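Local coordinates for protein hydroxyethylphosphonate dioxygenase (Streptomyces albus, PDB 6B9R) that probably cleaves 2-hydroxyethylphosphonate to hydroxymethylphosphonate with dioxygen, at a non-haem iron site in a cupin-type barrel, at residues 155-163 and 172-180; 308-318 and 329-337. All blocks are in the same frame, centred on the assembly; numbering follows the deposited sequence.

Contact 1. Residues 155-163 and 172-180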
# COMPACT_ATOMS: atom_id res chain seq x y z
N THR A 155 12.31 -16.53 -11.18
CA THR A 155 12.34 -17.67 -12.07
C THR A 155 13.25 -18.74 -11.48
O THR A 155 14.37 -18.45 -11.07
CB THR A 155 12.83 -17.27 -13.46
OG1 THR A 155 11.97 -16.25 -13.98
CG2 THR A 155 12.78 -18.46 -14.39
N TYR A 156 12.75 -19.97 -11.44
CA TYR A 156 13.50 -21.15 -11.03
C TYR A 156 13.72 -22.04 -12.24
O TYR A 156 12.77 -22.33 -12.97
CB TYR A 156 12.74 -21.91 -9.95
CG TYR A 156 13.46 -23.15 -9.50
CD1 TYR A 156 14.40 -23.09 -8.49
CD2 TYR A 156 13.19 -24.39 -10.08
CE1 TYR A 156 15.07 -24.24 -8.07
CE2 TYR A 156 13.85 -25.53 -9.68
CZ TYR A 156 14.79 -25.45 -8.67
OH TYR A 156 15.44 -26.59 -8.27
N PHE A 157 14.97 -22.48 -12.47
CA PHE A 157 15.33 -23.19 -13.70
C PHE A 157 15.42 -24.70 -13.48
O PHE A 157 15.95 -25.16 -12.47
CB PHE A 157 16.67 -22.67 -14.23
CG PHE A 157 16.63 -21.23 -14.65
CD1 PHE A 157 16.20 -20.88 -15.92
CD2 PHE A 157 17.01 -20.22 -13.77
CE1 PHE A 157 16.16 -19.55 -16.32
CE2 PHE A 157 16.97 -18.89 -14.16
CZ PHE A 157 16.54 -18.55 -15.44
N VAL A 158 14.88 -25.46 -14.44
CA VAL A 158 15.03 -26.91 -14.48
C VAL A 158 15.64 -27.28 -15.83
O VAL A 158 15.07 -26.96 -16.88
CB VAL A 158 13.70 -27.65 -14.27
CG1 VAL A 158 13.92 -29.16 -14.36
CG2 VAL A 158 13.04 -27.27 -12.93
N GLY A 159 16.78 -27.96 -15.80
CA GLY A 159 17.41 -28.41 -17.02
C GLY A 159 18.23 -27.32 -17.68
O GLY A 159 18.41 -26.23 -17.12
N PRO A 160 18.75 -27.61 -18.87
CA PRO A 160 19.69 -26.69 -19.55
C PRO A 160 18.99 -25.54 -20.26
O PRO A 160 18.90 -25.48 -21.49
CB PRO A 160 20.43 -27.63 -20.51
CG PRO A 160 19.39 -28.66 -20.87
CD PRO A 160 18.60 -28.88 -19.60
N VAL A 161 18.49 -24.59 -19.47
CA VAL A 161 17.78 -23.42 -19.97
C VAL A 161 18.76 -22.26 -20.10
O VAL A 161 19.57 -22.01 -19.19
CB VAL A 161 16.62 -23.04 -19.03
CG1 VAL A 161 16.00 -21.72 -19.46
CG2 VAL A 161 15.57 -24.17 -19.00
N ASN A 162 18.70 -21.55 -21.23
CA ASN A 162 19.43 -20.30 -21.39
C ASN A 162 18.52 -19.14 -21.03
O ASN A 162 17.37 -19.08 -21.48
CB ASN A 162 19.94 -20.13 -22.82
CG ASN A 162 21.26 -20.83 -23.06
OD1 ASN A 162 21.84 -21.41 -22.14
ND2 ASN A 162 21.75 -20.77 -24.29
N TYR A 163 19.04 -18.20 -20.23
CA TYR A 163 18.33 -17.00 -19.80
C TYR A 163 18.90 -15.80 -20.55
O TYR A 163 20.10 -15.55 -20.50
CB TYR A 163 18.47 -16.80 -18.29
CG TYR A 163 17.73 -15.58 -17.78
CD1 TYR A 163 16.38 -15.42 -18.03
CD2 TYR A 163 18.38 -14.60 -17.04
CE1 TYR A 163 15.69 -14.32 -17.57
CE2 TYR A 163 17.69 -13.48 -16.58
CZ TYR A 163 16.35 -13.35 -16.85
OH TYR A 163 15.66 -12.25 -16.40
N HIS A 172 22.08 -9.76 -23.01
CA HIS A 172 22.92 -10.72 -22.31
C HIS A 172 22.30 -12.11 -22.40
O HIS A 172 21.08 -12.26 -22.53
CB HIS A 172 23.09 -10.36 -20.83
CG HIS A 172 23.47 -8.93 -20.59
ND1 HIS A 172 24.75 -8.54 -20.26
CD2 HIS A 172 22.73 -7.80 -20.60
CE1 HIS A 172 24.78 -7.23 -20.09
NE2 HIS A 172 23.57 -6.76 -20.29
N CYS A 173 23.16 -13.12 -22.30
CA CYS A 173 22.74 -14.51 -22.18
C CYS A 173 23.55 -15.17 -21.08
O CYS A 173 24.78 -15.22 -21.16
CB CYS A 173 22.91 -15.27 -23.50
SG CYS A 173 22.59 -17.04 -23.33
N VAL A 174 22.86 -15.71 -20.08
CA VAL A 174 23.53 -16.49 -19.04
C VAL A 174 22.96 -17.90 -19.05
O VAL A 174 21.76 -18.09 -18.78
CB VAL A 174 23.37 -15.82 -17.66
CG1 VAL A 174 23.89 -16.73 -16.57
CG2 VAL A 174 24.10 -14.49 -17.62
N PRO A 175 23.76 -18.91 -19.37
CA PRO A 175 23.26 -20.30 -19.30
C PRO A 175 23.00 -20.71 -17.86
O PRO A 175 23.78 -20.41 -16.96
CB PRO A 175 24.40 -21.13 -19.92
CG PRO A 175 25.31 -20.13 -20.59
CD PRO A 175 25.15 -18.85 -19.84
N MET A 176 21.90 -21.42 -17.66
CA MET A 176 21.47 -21.90 -16.35
C MET A 176 21.37 -23.41 -16.36
O MET A 176 21.40 -24.06 -17.40
CB MET A 176 20.09 -21.31 -15.99
CG MET A 176 20.02 -19.84 -16.14
SD MET A 176 20.86 -19.06 -14.76
CE MET A 176 20.56 -17.34 -15.20
N ASN A 177 21.20 -23.97 -15.16
CA ASN A 177 20.82 -25.37 -15.04
C ASN A 177 19.95 -25.53 -13.80
O ASN A 177 19.63 -24.56 -13.12
CB ASN A 177 22.04 -26.29 -15.00
CG ASN A 177 21.84 -27.54 -15.84
OD1 ASN A 177 20.77 -28.16 -15.81
ND2 ASN A 177 22.86 -27.89 -16.61
N THR A 178 19.57 -26.77 -13.52
CA THR A 178 18.60 -27.06 -12.47
C THR A 178 19.04 -26.49 -11.12
O THR A 178 20.17 -26.69 -10.69
CB THR A 178 18.39 -28.56 -12.36
OG1 THR A 178 17.94 -29.05 -13.63
CG2 THR A 178 17.34 -28.89 -11.29
N GLY A 179 18.13 -25.76 -10.47
CA GLY A 179 18.39 -25.18 -9.18
C GLY A 179 18.92 -23.76 -9.20
O GLY A 179 19.01 -23.14 -8.13
N ASP A 180 19.30 -23.24 -10.36
CA ASP A 180 19.59 -21.82 -10.49
C ASP A 180 18.29 -21.02 -10.45
O ASP A 180 17.18 -21.55 -10.59
CB ASP A 180 20.34 -21.53 -11.79
CG ASP A 180 21.69 -22.21 -11.85
OD1 ASP A 180 22.26 -22.45 -10.78
OD2 ASP A 180 22.17 -22.50 -12.97

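Contact 2. Residues 308-318 and 329-337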
# COMPACT_ATOMS: atom_id res chain seq x y z
N ARG A 308 18.90 -10.18 -10.65
CA ARG A 308 19.83 -10.73 -9.66
C ARG A 308 19.82 -12.25 -9.80
O ARG A 308 18.82 -12.90 -9.50
CB ARG A 308 19.47 -10.29 -8.24
CG ARG A 308 20.19 -11.03 -7.08
CD ARG A 308 21.66 -11.39 -7.34
NE ARG A 308 22.45 -10.27 -7.84
CZ ARG A 308 23.60 -10.42 -8.49
NH1 ARG A 308 24.09 -11.63 -8.73
NH2 ARG A 308 24.24 -9.35 -8.92
N ILE A 309 20.93 -12.81 -10.25
CA ILE A 309 21.04 -14.24 -10.52
C ILE A 309 21.63 -14.93 -9.30
O ILE A 309 22.67 -14.51 -8.78
CB ILE A 309 21.91 -14.49 -11.76
CG1 ILE A 309 21.27 -13.84 -12.99
CG2 ILE A 309 22.09 -15.98 -11.97
CD1 ILE A 309 22.21 -13.76 -14.19
N GLN A 310 20.98 -16.01 -8.85
CA GLN A 310 21.51 -16.83 -7.75
C GLN A 310 21.94 -18.19 -8.28
O GLN A 310 21.07 -19.03 -8.60
CB GLN A 310 20.47 -17.01 -6.63
CG GLN A 310 20.97 -17.87 -5.46
CD GLN A 310 22.24 -17.31 -4.85
OE1 GLN A 310 22.24 -16.17 -4.37
NE2 GLN A 310 23.32 -18.08 -4.89
N PRO A 311 23.23 -18.46 -8.41
CA PRO A 311 23.65 -19.84 -8.73
C PRO A 311 23.21 -20.76 -7.60
O PRO A 311 23.37 -20.45 -6.42
CB PRO A 311 25.18 -19.74 -8.82
CG PRO A 311 25.48 -18.26 -8.97
CD PRO A 311 24.37 -17.56 -8.22
N GLY A 312 22.63 -21.90 -7.98
CA GLY A 312 22.25 -22.87 -6.97
C GLY A 312 23.43 -23.43 -6.20
O GLY A 312 23.30 -23.79 -5.03
N ARG A 313 24.61 -23.49 -6.83
CA ARG A 313 25.76 -24.12 -6.21
C ARG A 313 26.26 -23.34 -5.00
O ARG A 313 26.70 -23.93 -4.01
CB ARG A 313 26.89 -24.28 -7.23
CG ARG A 313 28.01 -25.22 -6.80
CD ARG A 313 29.18 -25.11 -7.77
NE ARG A 313 30.00 -23.93 -7.49
CZ ARG A 313 30.61 -23.20 -8.42
NH1 ARG A 313 30.48 -23.51 -9.71
NH2 ARG A 313 31.35 -22.15 -8.06
N THR A 314 26.23 -22.01 -5.07
CA THR A 314 26.78 -21.18 -4.01
C THR A 314 25.71 -20.64 -3.06
O THR A 314 26.03 -19.86 -2.16
CB THR A 314 27.57 -20.04 -4.62
OG1 THR A 314 26.73 -19.34 -5.53
CG2 THR A 314 28.81 -20.58 -5.35
N ALA A 315 24.46 -21.06 -3.24
CA ALA A 315 23.36 -20.54 -2.44
C ALA A 315 23.47 -20.99 -0.98
O ALA A 315 23.95 -22.09 -0.68
CB ALA A 315 22.03 -21.02 -3.03
N SER A 316 23.03 -20.12 -0.07
CA SER A 316 23.07 -20.44 1.36
C SER A 316 22.16 -21.63 1.67
O SER A 316 21.05 -21.74 1.14
CB SER A 316 22.61 -19.24 2.20
OG SER A 316 23.57 -18.20 2.22
N ARG A 317 22.63 -22.52 2.55
CA ARG A 317 21.88 -23.72 2.91
C ARG A 317 21.87 -23.87 4.42
O ARG A 317 22.88 -23.62 5.08
CB ARG A 317 22.49 -24.98 2.29
CG ARG A 317 22.26 -25.10 0.80
CD ARG A 317 23.16 -26.18 0.22
NE ARG A 317 22.86 -26.40 -1.19
CZ ARG A 317 23.45 -25.74 -2.18
NH1 ARG A 317 24.37 -24.84 -1.91
NH2 ARG A 317 23.12 -26.00 -3.44
N TRP A 318 20.71 -24.26 4.97
CA TRP A 318 20.63 -24.51 6.40
C TRP A 318 19.44 -25.43 6.67
O TRP A 318 18.60 -25.67 5.81
CB TRP A 318 20.51 -23.21 7.21
CG TRP A 318 19.22 -22.45 7.05
CD1 TRP A 318 18.21 -22.37 7.97
CD2 TRP A 318 18.82 -21.64 5.94
NE1 TRP A 318 17.20 -21.57 7.49
CE2 TRP A 318 17.54 -21.11 6.24
CE3 TRP A 318 19.40 -21.33 4.70
CZ2 TRP A 318 16.84 -20.28 5.36
CZ3 TRP A 318 18.71 -20.51 3.82
CH2 TRP A 318 17.43 -19.99 4.16
N ARG A 329 15.55 -29.00 4.86
CA ARG A 329 16.79 -28.33 4.49
C ARG A 329 16.43 -27.25 3.49
O ARG A 329 15.82 -27.55 2.46
CB ARG A 329 17.82 -29.31 3.92
CG ARG A 329 19.26 -28.79 3.98
CD ARG A 329 19.57 -27.85 2.83
NE ARG A 329 19.41 -28.53 1.54
CZ ARG A 329 20.36 -29.24 0.93
NH1 ARG A 329 21.58 -29.38 1.46
NH2 ARG A 329 20.08 -29.81 -0.24
N PHE A 330 16.76 -26.01 3.81
CA PHE A 330 16.40 -24.88 2.96
C PHE A 330 17.61 -24.44 2.14
O PHE A 330 18.74 -24.46 2.63
CB PHE A 330 15.90 -23.69 3.77
CG PHE A 330 14.67 -23.96 4.59
CD1 PHE A 330 13.49 -24.39 3.99
CD2 PHE A 330 14.68 -23.72 5.95
CE1 PHE A 330 12.34 -24.60 4.77
CE2 PHE A 330 13.53 -23.93 6.72
CZ PHE A 330 12.37 -24.38 6.12
N THR A 331 17.34 -24.00 0.91
CA THR A 331 18.32 -23.34 0.05
C THR A 331 17.75 -21.99 -0.35
O THR A 331 16.61 -21.91 -0.82
CB THR A 331 18.64 -24.18 -1.19
OG1 THR A 331 19.14 -25.47 -0.80
CG2 THR A 331 19.69 -23.49 -2.05
N GLN A 332 18.53 -20.93 -0.14
CA GLN A 332 18.07 -19.57 -0.43
C GLN A 332 18.24 -19.27 -1.92
O GLN A 332 19.34 -19.39 -2.46
CB GLN A 332 18.85 -18.56 0.41
CG GLN A 332 18.59 -17.08 0.06
CD GLN A 332 19.59 -16.13 0.72
OE1 GLN A 332 19.92 -16.27 1.90
NE2 GLN A 332 20.08 -15.15 -0.05
N LEU A 333 17.14 -18.91 -2.58
CA LEU A 333 17.16 -18.63 -4.00
C LEU A 333 17.17 -17.12 -4.22
O LEU A 333 17.30 -16.33 -3.27
CB LEU A 333 15.98 -19.34 -4.69
CG LEU A 333 15.84 -20.81 -4.28
CD1 LEU A 333 14.57 -21.43 -4.88
CD2 LEU A 333 17.09 -21.59 -4.69
N ALA A 334 17.05 -16.70 -5.47
CA ALA A 334 17.31 -15.30 -5.82
C ALA A 334 16.27 -14.38 -5.20
O ALA A 334 15.07 -14.69 -5.17
CB ALA A 334 17.31 -15.13 -7.34
N GLY A 335 16.72 -13.22 -4.73
CA GLY A 335 15.81 -12.19 -4.29
C GLY A 335 16.51 -10.86 -4.40
O GLY A 335 17.54 -10.74 -5.06
N ASP A 336 15.97 -9.86 -3.70
CA ASP A 336 16.56 -8.52 -3.77
C ASP A 336 16.07 -7.69 -2.60
O ASP A 336 14.89 -7.81 -2.22
CB ASP A 336 16.21 -7.82 -5.08
CG ASP A 336 17.07 -6.58 -5.32
OD1 ASP A 336 18.24 -6.76 -5.74
OD2 ASP A 336 16.59 -5.45 -5.10
N PRO A 337 16.93 -6.85 -2.00
CA PRO A 337 16.48 -6.02 -0.86
C PRO A 337 15.48 -4.95 -1.24
O PRO A 337 14.89 -4.35 -0.33
CB PRO A 337 17.78 -5.38 -0.34
CG PRO A 337 18.91 -6.22 -0.93
CD PRO A 337 18.38 -6.79 -2.22
O HOH W 1 20.04 -15.43 -2.66
O HOH W 2 21.78 -17.87 -1.12
O HOH W 3 20.30 -27.10 -2.56

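Contact 1. Residues 155-163 and 172-180
Met-176 and Phe-157 make the main apolar meeting between residues 155-163 and 172-180. The methionine CG stands almost over the middle of the Phe-157 ring, 3.6 Å from its centroid, a CH-pi contact; Thr-155 CG2 lies on the opposite face, nearer the rim. SD follows obliquely, 4.4 Å from that centroid, in a Met-aromatic contact. The bend at chi2 (-77°) swings the thioether across the ring, and CE ends beside CB of Tyr-163. An unbranched, flexible methionine suits a place where one side chain must serve two aromatic residues.

Backbone bonds do most of the joining. Tyr-163 and Val-174 form an antiparallel hydrogen-bonded pair, the Val-174 N to Tyr-163 O bond being 2.8 Å, and Met-176 N adds a bond to Val-161 O. At the adjoining non-hydrogen-bonded pair, Asn-162 OD1 lies 3.4 Å from Pro-175 CB, and Arg-195 donates to this oxygen. Beyond these strands Phe-157 is gripped at both polar backbone atoms, its N giving to Asp-180 O and its O receiving Gly-179 N, both at 3.0 Å.

Side-chain oxygens take over where the strands end. Thr-178 OG1 accepts the N-H of Gly-159 at 2.7 Å, its short hydroxyl arm placed beside a residue whose positive phi favours glycine. Asp-180 OD2 takes Asn-177 N from above the carboxylate plane, across the type II turn of residues 177-180, where Gly-179 also has a positive phi.

The chemistry implies a directional frame of backbone bonds around a small apolar centre, with polar groups closing its turns. Strand 152-158 also carries the iron ligand Gln-153, whose NE2 donates to Thr-155 OG1, a second-shell bond that probably helps hold the amide in its orientation.

Contact 2. Residues 308-318 and 329-337
Trp-318 and Phe-330 bring the flat groups together. Phe-330 CB sits over one face of the indole, 3.9 Å from the centroid of its six-membered ring, a CH-pi contact; Gln-332 CB lies at the indole edge. Trp-318 NE1 in turn meets the edge of the Phe-330 ring, the two planes standing oblique at 55°. With chi1 at 69°, CG falls between the backbone N and carbonyl carbon, which lays the indole across the neighbouring strand. The Arg-317 guanidinium has Thr-331 CG2 over one face, while Arg-317 NE lies over a face of the Arg-329 guanidinium, 4.2 Å from NH1. Both charges have acceptors: Arg-317 NH2 bonds Gly-312 O at 2.7 Å, and Arg-329 forms a salt bridge with Asp-348.

Phe-330 and Trp-318 are an antiparallel hydrogen-bonded pair, Phe-330 N to Trp-318 O measuring 2.7 Å, and Gln-332 N bonds Ser-316 O. Beyond this, one water gives hydrogens to Gln-310 OE1 and Leu-333 O and accepts one from Gln-332 NE2 at 2.6 Å; long amides suit this span. Small Ala-315 fits where its CB comes 3.5 Å from Thr-331 CG2.

The Trp-318 NE1 proton goes to Leu-250 O of the second subunit, whose Arg-259 makes a cation-pi contact with the indole. With an alanine here, Leu-250 O and Arg-259 of the second subunit would probably lose their hydrogen-bond and cation-pi partners, with a gap likely over Phe-330 CB.

Strand 328-332 lies between 317-320 and 343-349 in one sheet. Strand 307-310 pairs with 181-184 in a second sheet, so the contact spans both. Helix 253-260 of the second subunit, which carries Arg-259, meets the indole on the outermost strand 317-320.

In the fold
Both contacts are partly buried, and each includes one hairpin: strands 161-167 and 170-175 in contact 1, strands 317-320 and 328-332 in contact 2. They are neighbours, with centres about 14 Å apart, and both reach the sheet that contains strands 152-158 and 307-310. Asp-180 OD1 probably bonds Gly-312 N, and Met-176 CE packs on Ile-309 CG2, so the end of the turn in contact 1 is tied to the loop after strand 307-310, and Met-176 packs on that strand. Contact 1, whose Thr-155 lies close to the iron, relies on direct bonds and a thioether-aromatic centre. Contact 2, farther away, uses bridging waters, arginines and an indole that reaches the second subunit.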